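Local coordinates for sensory box/GGDEF family protein (Caulobacter crescentus, PDB 4YME), which probably makes or senses cyclic di-GMP at the membrane through its GGDEF domain, the piece described here, which is joined to sensory and EAL domains, at residues Gly31-Val36 / Gln89-Asp94; Leu41-Glu46 / Glu120-Ser125. All blocks are in the same frame, centred on the assembly; numbering follows the deposited sequence.

Interaction 1 (Gly31-Val36 / Gln89-Asp94); sequences GESLAV and QIAGGD
S33 and A91 bond to each other through both backbone N-H groups, as do A35 and Q89, and between these two hydrogen-bonded antiparallel pairs L34 faces I90 as a non-hydrogen-bonded one. The two strands run at 163° to each other. S33 N reaches A91 O at 2.8 Å from well above the carbonyl plane, whereas A35 N meets Q89 O at 3.0 Å within it. At the middle pair L34 CA and I90 CA make CA-H...O contacts with Q89 O and S33 O respectively, each at 3.3 Å. On the face carrying L34 and I90, CD1 of L34 touches CG1 of I90 at 4.1 Å, and both side chains also pack on helix 13-30. E32 crosses I90 at a slant, its CD 3.9 Å from I90 CG2; its oxygens are taken by S30 and R26. On the face of S33, Q89 and A91 the side chains pack against helix 95-109. In the S33 conformer described, OG sits between the backbone N and the carbonyl carbon (chi1 67°), where it gives a hydrogen bond to a water at 2.9 Å. That water donates to Q89 OE1 at 2.7 Å and to Q89 O, so in this conformer it links the two strands, while Q89 NE2 bonds V98 O on the helix. This is the pairing of the two inner strands of the ferredoxin-like GGDEF sheet, with helices on both faces.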
ATOM      1  N   GLY A  31       5.843  17.071  14.196  1.00 21.26           N
ATOM      2  CA  GLY A  31       4.537  16.779  14.810  1.00 22.04           C
ATOM      3  C   GLY A  31       3.457  16.319  13.850  1.00 22.43           C
ATOM      4  O   GLY A  31       2.303  16.085  14.248  1.00 22.73           O
ATOM      5  N   GLU A  32       3.829  16.142  12.579  1.00 20.19           N
ATOM      6  CA  GLU A  32       2.921  15.527  11.602  1.00 19.49           C
ATOM      7  C   GLU A  32       2.619  14.062  11.976  1.00 19.49           C
ATOM      8  O   GLU A  32       3.362  13.462  12.722  1.00 20.29           O
ATOM      9  CB  GLU A  32       3.533  15.579  10.195  1.00 18.42           C
ATOM     10  CG  GLU A  32       3.631  16.957   9.626  1.00 18.90           C
ATOM     11  CD  GLU A  32       4.663  17.087   8.501  1.00 18.89           C
ATOM     12  OE1 GLU A  32       5.859  16.689   8.710  1.00 18.21           O
ATOM     13  OE2 GLU A  32       4.292  17.585   7.397  1.00 20.20           O
ATOM     14  N   SER A  33       1.515  13.589  11.429  1.00 20.12           N
ATOM     15  CA  SER A  33       1.181  12.176  11.611  0.70 20.62           C
ATOM     16  C   SER A  33       1.828  11.332  10.522  1.00 19.56           C
ATOM     17  O   SER A  33       2.028  11.790   9.396  1.00 19.09           O
ATOM     18  CB  SER A  33      -0.304  11.966  11.648  0.70 21.52           C
ATOM     19  OG  SER A  33      -0.875  12.235  10.443  0.70 23.18           O
ATOM     20  N   LEU A  34       2.176  10.120  10.902  1.00 18.85           N
ATOM     21  CA  LEU A  34       2.778   9.157  10.003  1.00 17.94           C
ATOM     22  C   LEU A  34       2.094   7.803  10.193  1.00 16.71           C
ATOM     23  O   LEU A  34       2.010   7.307  11.319  1.00 17.31           O
ATOM     24  CB  LEU A  34       4.262   9.028  10.318  1.00 18.67           C
ATOM     25  CG  LEU A  34       5.064   7.943   9.625  1.00 19.67           C
ATOM     26  CD1 LEU A  34       5.057   8.168   8.207  1.00 19.95           C
ATOM     27  CD2 LEU A  34       6.512   7.892  10.275  1.00 20.53           C
ATOM     28  N   ALA A  35       1.632   7.233   9.095  1.00 16.79           N
ATOM     29  CA  ALA A  35       0.948   5.916   9.068  1.00 16.12           C
ATOM     30  C   ALA A  35       1.500   5.064   7.956  1.00 15.63           C
ATOM     31  O   ALA A  35       1.916   5.605   6.890  1.00 15.88           O
ATOM     32  CB  ALA A  35      -0.531   6.068   8.852  1.00 17.01           C
ATOM     33  N   VAL A  36       1.535   3.764   8.186  1.00 15.34           N
ATOM     34  CA  VAL A  36       1.972   2.788   7.178  1.00 15.39           C
ATOM     35  C   VAL A  36       0.805   1.878   6.910  1.00 15.44           C
ATOM     36  O   VAL A  36       0.280   1.249   7.830  1.00 15.89           O
ATOM     37  CB  VAL A  36       3.199   2.022   7.636  1.00 15.78           C
ATOM     38  CG1 VAL A  36       3.602   0.938   6.679  1.00 16.75           C
ATOM     39  CG2 VAL A  36       4.355   3.068   7.946  1.00 16.20           C
ATOM     40  N   GLN A  89       1.724   7.427   4.629  1.00 15.26           N
ATOM     41  CA  GLN A  89       0.986   8.685   4.693  1.00 16.12           C
ATOM     42  C   GLN A  89       1.650   9.609   5.710  1.00 16.41           C
ATOM     43  O   GLN A  89       1.812   9.262   6.862  1.00 16.46           O
ATOM     44  CB  GLN A  89      -0.436   8.406   5.178  1.00 18.34           C
ATOM     45  CG  GLN A  89      -1.240   9.684   5.227  1.00 20.60           C
ATOM     46  CD  GLN A  89      -2.538   9.492   6.026  1.00 20.56           C
ATOM     47  OE1 GLN A  89      -2.539   8.902   7.131  1.00 23.29           O
ATOM     48  NE2 GLN A  89      -3.600   9.988   5.484  1.00 23.45           N
ATOM     49  N   ILE A  90       2.025  10.801   5.234  1.00 16.44           N
ATOM     50  CA  ILE A  90       2.417  11.907   6.098  1.00 17.32           C
ATOM     51  C   ILE A  90       1.331  12.965   5.993  1.00 18.86           C
ATOM     52  O   ILE A  90       1.022  13.447   4.915  1.00 19.04           O
ATOM     53  CB  ILE A  90       3.759  12.503   5.684  1.00 17.17           C
ATOM     54  CG1 ILE A  90       4.898  11.518   5.872  1.00 18.12           C
ATOM     55  CG2 ILE A  90       4.062  13.738   6.537  1.00 18.01           C
ATOM     56  CD1 ILE A  90       6.255  11.905   5.263  1.00 19.75           C
ATOM     57  N   ALA A  91       0.788  13.345   7.140  1.00 22.31           N
ATOM     58  CA  ALA A  91      -0.388  14.230   7.144  1.00 24.24           C
ATOM     59  C   ALA A  91      -0.473  14.992   8.453  1.00 28.52           C
ATOM     60  O   ALA A  91       0.463  14.993   9.213  1.00 25.84           O
ATOM     61  CB  ALA A  91      -1.640  13.414   6.920  1.00 24.50           C
ATOM     62  N   GLY A  92      -1.610  15.652   8.691  1.00 37.52           N
ATOM     63  CA  GLY A  92      -1.821  16.453   9.930  1.00 42.48           C
ATOM     64  C   GLY A  92      -2.786  15.829  10.917  1.00 49.67           C
ATOM     65  O   GLY A  92      -2.995  14.603  10.930  1.00 52.84           O
ATOM     66  N   GLY A  93      -3.309  16.683  11.798  1.00 56.96           N
ATOM     67  CA  GLY A  93      -4.532  16.420  12.564  1.00 61.48           C
ATOM     68  C   GLY A  93      -4.644  15.145  13.394  1.00 62.65           C
ATOM     69  O   GLY A  93      -3.657  14.658  13.953  1.00 64.24           O
ATOM     70  N   ASP A  94      -5.873  14.633  13.486  1.00 64.46           N
ATOM     71  CA  ASP A  94      -6.171  13.424  14.245  1.00 64.82           C
ATOM     72  C   ASP A  94      -5.643  12.206  13.470  1.00 61.20           C
ATOM     73  O   ASP A  94      -6.196  11.832  12.436  1.00 58.68           O
ATOM     74  CB  ASP A  94      -7.687  13.291  14.505  1.00 68.26           C
ATOM     75  CG  ASP A  94      -8.023  12.090  15.393  1.00 71.24           C
ATOM     76  OD1 ASP A  94      -7.341  11.911  16.435  1.00 74.79           O
ATOM     77  OD2 ASP A  94      -8.947  11.315  15.052  1.00 69.22           O
TER
HETATM   78  O   HOH W   1      -0.584   9.958   8.668  1.00 27.25           O

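Interaction 2 (Leu41-Glu46 / Glu120-Ser125); sequences LDHFKE and ELAMGS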
ATOM      1  N   LEU A  41      -4.081  -7.697  -2.777  1.00 17.81           N
ATOM      2  CA  LEU A  41      -5.200  -7.840  -3.696  1.00 18.27           C
ATOM      3  C   LEU A  41      -5.935  -9.159  -3.425  1.00 19.23           C
ATOM      4  O   LEU A  41      -5.330 -10.221  -3.307  1.00 21.92           O
ATOM      5  CB  LEU A  41      -4.720  -7.767  -5.164  1.00 17.93           C
ATOM      6  CG  LEU A  41      -4.060  -6.437  -5.527  1.00 17.84           C
ATOM      7  CD1 LEU A  41      -3.648  -6.474  -6.995  1.00 18.52           C
ATOM      8  CD2 LEU A  41      -4.995  -5.199  -5.240  1.00 19.63           C
ATOM      9  N   ASP A  42      -7.255  -9.074  -3.434  1.00 19.51           N
ATOM     10  CA  ASP A  42      -8.099 -10.227  -3.055  1.00 20.71           C
ATOM     11  C   ASP A  42      -8.056 -11.341  -4.078  1.00 20.43           C
ATOM     12  O   ASP A  42      -8.200 -12.531  -3.714  1.00 21.32           O
ATOM     13  CB  ASP A  42      -9.524  -9.764  -2.818  1.00 21.77           C
ATOM     14  CG  ASP A  42      -9.685  -8.960  -1.514  1.00 24.27           C
ATOM     15  OD1 ASP A  42      -8.742  -8.800  -0.725  1.00 26.41           O
ATOM     16  OD2 ASP A  42     -10.790  -8.462  -1.352  1.00 29.35           O
ATOM     17  N   HIS A  43      -7.867 -11.008  -5.350  1.00 19.96           N
ATOM     18  CA  HIS A  43      -8.028 -12.013  -6.427  1.00 19.99           C
ATOM     19  C   HIS A  43      -6.873 -12.063  -7.409  1.00 20.09           C
ATOM     20  O   HIS A  43      -7.016 -12.446  -8.576  1.00 19.59           O
ATOM     21  CB  HIS A  43      -9.344 -11.819  -7.156  1.00 20.53           C
ATOM     22  CG  HIS A  43     -10.520 -11.682  -6.251  1.00 21.61           C
ATOM     23  ND1 HIS A  43     -11.065 -12.746  -5.571  1.00 24.55           N
ATOM     24  CD2 HIS A  43     -11.267 -10.607  -5.948  1.00 21.98           C
ATOM     25  CE1 HIS A  43     -12.087 -12.313  -4.857  1.00 23.63           C
ATOM     26  NE2 HIS A  43     -12.242 -11.022  -5.074  1.00 23.70           N
ATOM     27  N   PHE A  44      -5.685 -11.769  -6.925  1.00 19.97           N
ATOM     28  CA  PHE A  44      -4.461 -11.889  -7.705  1.00 19.82           C
ATOM     29  C   PHE A  44      -4.128 -13.317  -8.097  1.00 20.88           C
ATOM     30  O   PHE A  44      -3.887 -13.595  -9.256  1.00 20.16           O
ATOM     31  CB  PHE A  44      -3.322 -11.271  -6.875  1.00 20.56           C
ATOM     32  CG  PHE A  44      -1.998 -11.340  -7.492  1.00 19.24           C
ATOM     33  CD1 PHE A  44      -1.651 -10.544  -8.588  1.00 19.93           C
ATOM     34  CD2 PHE A  44      -1.044 -12.154  -6.959  1.00 21.91           C
ATOM     35  CE1 PHE A  44      -0.379 -10.571  -9.133  1.00 20.77           C
ATOM     36  CE2 PHE A  44       0.216 -12.197  -7.491  1.00 22.84           C
ATOM     37  CZ  PHE A  44       0.549 -11.404  -8.604  1.00 21.66           C
ATOM     38  N   LYS A  45      -4.248 -14.230  -7.131  1.00 22.76           N
ATOM     39  CA  LYS A  45      -3.951 -15.653  -7.417  1.00 25.50           C
ATOM     40  C   LYS A  45      -4.912 -16.197  -8.462  1.00 24.58           C
ATOM     41  O   LYS A  45      -4.492 -16.826  -9.407  1.00 23.98           O
ATOM     42  CB  LYS A  45      -3.995 -16.525  -6.182  1.00 28.97           C
ATOM     43  CG  LYS A  45      -3.703 -18.004  -6.484  1.00 33.40           C
ATOM     44  CD  LYS A  45      -3.607 -18.868  -5.203  1.00 37.23           C
ATOM     45  CE  LYS A  45      -4.214 -20.286  -5.470  1.00 39.17           C
ATOM     46  NZ  LYS A  45      -3.537 -21.036  -6.556  1.00 41.63           N
ATOM     47  N   GLU A  46      -6.187 -15.891  -8.302  1.00 25.42           N
ATOM     48  CA  GLU A  46      -7.171 -16.391  -9.239  0.50 25.34           C
ATOM     49  C   GLU A  46      -6.946 -15.799 -10.643  1.00 25.54           C
ATOM     50  O   GLU A  46      -7.110 -16.493 -11.641  1.00 25.97           O
ATOM     51  CB  GLU A  46      -8.560 -16.123  -8.684  0.50 25.74           C
ATOM     52  CG  GLU A  46      -9.666 -16.686  -9.503  0.50 26.14           C
ATOM     53  CD  GLU A  46     -10.150 -15.698 -10.498  0.50 27.48           C
ATOM     54  OE1 GLU A  46      -9.909 -14.485 -10.277  0.50 26.86           O
ATOM     55  OE2 GLU A  46     -10.781 -16.106 -11.486  0.50 29.25           O
ATOM     56  N   GLU A 120     -12.694  -8.690 -18.050  1.00 33.47           N
ATOM     57  CA  GLU A 120     -12.435  -7.900 -16.844  1.00 31.73           C
ATOM     58  C   GLU A 120     -11.970  -8.812 -15.749  1.00 29.44           C
ATOM     59  O   GLU A 120     -12.495  -9.885 -15.539  1.00 31.02           O
ATOM     60  CB  GLU A 120     -13.666  -7.135 -16.412  1.00 36.40           C
ATOM     61  CG  GLU A 120     -13.921  -5.941 -17.310  1.00 42.12           C
ATOM     62  CD  GLU A 120     -14.961  -5.020 -16.765  1.00 46.63           C
ATOM     63  OE1 GLU A 120     -15.915  -5.489 -16.102  1.00 51.75           O
ATOM     64  OE2 GLU A 120     -14.833  -3.805 -17.004  1.00 52.49           O
ATOM     65  N   LEU A 121     -10.940  -8.364 -15.043  1.00 24.59           N
ATOM     66  CA  LEU A 121     -10.348  -9.078 -13.947  1.00 23.21           C
ATOM     67  C   LEU A 121     -10.798  -8.448 -12.627  1.00 22.02           C
ATOM     68  O   LEU A 121     -10.847  -7.195 -12.485  1.00 21.24           O
ATOM     69  CB  LEU A 121      -8.853  -9.012 -14.036  1.00 23.83           C
ATOM     70  CG  LEU A 121      -8.204  -9.589 -15.291  1.00 24.27           C
ATOM     71  CD1 LEU A 121      -6.715  -9.336 -15.132  1.00 24.67           C
ATOM     72  CD2 LEU A 121      -8.488 -11.020 -15.394  1.00 25.99           C
ATOM     73  N   ALA A 122     -11.209  -9.330 -11.704  1.00 21.08           N
ATOM     74  CA  ALA A 122     -11.635  -8.929 -10.347  1.00 22.48           C
ATOM     75  C   ALA A 122     -10.516  -8.293  -9.563  1.00 22.12           C
ATOM     76  O   ALA A 122      -9.396  -8.793  -9.439  1.00 22.07           O
ATOM     77  CB  ALA A 122     -12.153 -10.106  -9.619  1.00 21.80           C
HETATM   78  N   MSE A 123     -10.815  -7.088  -9.084  1.00 25.73           N
HETATM   79  CA  MSE A 123      -9.873  -6.384  -8.196  0.60 25.36           C
HETATM   80  C   MSE A 123     -10.481  -6.546  -6.770  1.00 26.04           C
HETATM   81  O   MSE A 123     -11.059  -7.582  -6.464  1.00 32.71           O
HETATM   82  CB  MSE A 123      -9.571  -4.942  -8.680  0.60 23.13           C
HETATM   83  CG  MSE A 123      -8.753  -4.778  -9.978  0.60 22.17           C
HETATM   84 SE   MSE A 123      -6.794  -4.365  -9.906  0.40 19.86          SE
HETATM   85  CE  MSE A 123      -6.844  -2.678  -8.945  0.60 21.64           C
ATOM     86  N   GLY A 124     -10.348  -5.566  -5.879  1.00 24.43           N
ATOM     87  CA  GLY A 124     -10.700  -5.723  -4.486  1.00 23.59           C
ATOM     88  C   GLY A 124      -9.413  -5.883  -3.703  1.00 21.83           C
ATOM     89  O   GLY A 124      -8.533  -6.593  -4.113  1.00 22.51           O
ATOM     90  N   SER A 125      -9.340  -5.234  -2.562  1.00 21.10           N
ATOM     91  CA  SER A 125      -8.139  -5.268  -1.736  1.00 21.10           C
ATOM     92  C   SER A 125      -8.476  -5.396  -0.258  1.00 20.32           C
ATOM     93  O   SER A 125      -9.628  -5.124   0.164  1.00 23.10           O
ATOM     94  CB  SER A 125      -7.411  -3.960  -1.937  1.00 21.74           C
ATOM     95  OG  SER A 125      -8.174  -2.840  -1.486  1.00 23.47           O
TER
HETATM   96  O   HOH W   2     -12.050  -5.684  -0.701  1.00 38.12           O
HETATM   97  O   HOH W   3      -8.600 -11.142 -10.545  1.00 19.49           O
HETATM   98  O   HOH W   4      -7.951  -8.452  -6.511  1.00 26.46           O
HETATM   99  O   HOH W   5     -10.156 -12.640 -12.080  1.00 28.08           O
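M123 O meets the H43 ring at its edge, in the ring plane, 3.1 Å from CD2. One face of the ring has CB of its neighbour D42 above it, offset toward the rim, and A122 CB approaches CD2 obliquely at 3.8 Å. CG of H43 lies beside its own backbone N (chi1 -49°), which turns the ring onto the 122-123 backbone. An alanine here would remove the ring, and A122 CB and M123 O would probably be left without its packing and its edge contact. The D42 carboxylate lies over the backbone of S125, OD1 3.4 Å from C; OD1 is held by S126 OG, and OD2 takes a hydrogen bond from a water that also donates to S125 O. One direct hydrogen bond joins the segments: D42 N points almost straight (177°) at G124 O, 2.9 Å away, from above the carbonyl plane. Two further waters bridge the H43 backbone to the other segment: one accepts from H43 N at 2.8 Å and donates to G124 O and A122 O, while another donates to A122 O at 2.7 Å and also to H43 O. Both the N and the O of H43, the N-cap residue of helix 44-51, are thus bonded to water, while D42 N is held directly. The chemistry of this partly buried contact is therefore mainly polar: one direct backbone bond, with waters coupling the two segments.

Interactions 1 and 2 sit on opposite sides of the centre of one GGDEF domain, their centres 29 Å apart and their nearest atoms about 13 Å apart. Strand 33-41 connects them and lies between 84-91 and 125-131: interaction 1 takes its start against 84-91, interaction 2 its last residue against S125, the first of 125-131, together with the turn into helix 44-51. Along the chain the segments alternate, 31-36, 41-46, 89-94, 120-125. The GGDEF turn joins strands 76-81 and 84-91 near interaction 2, where D83 bonds L41 N. In related cyclases this end holds GTP; interaction 1 lies at the far end.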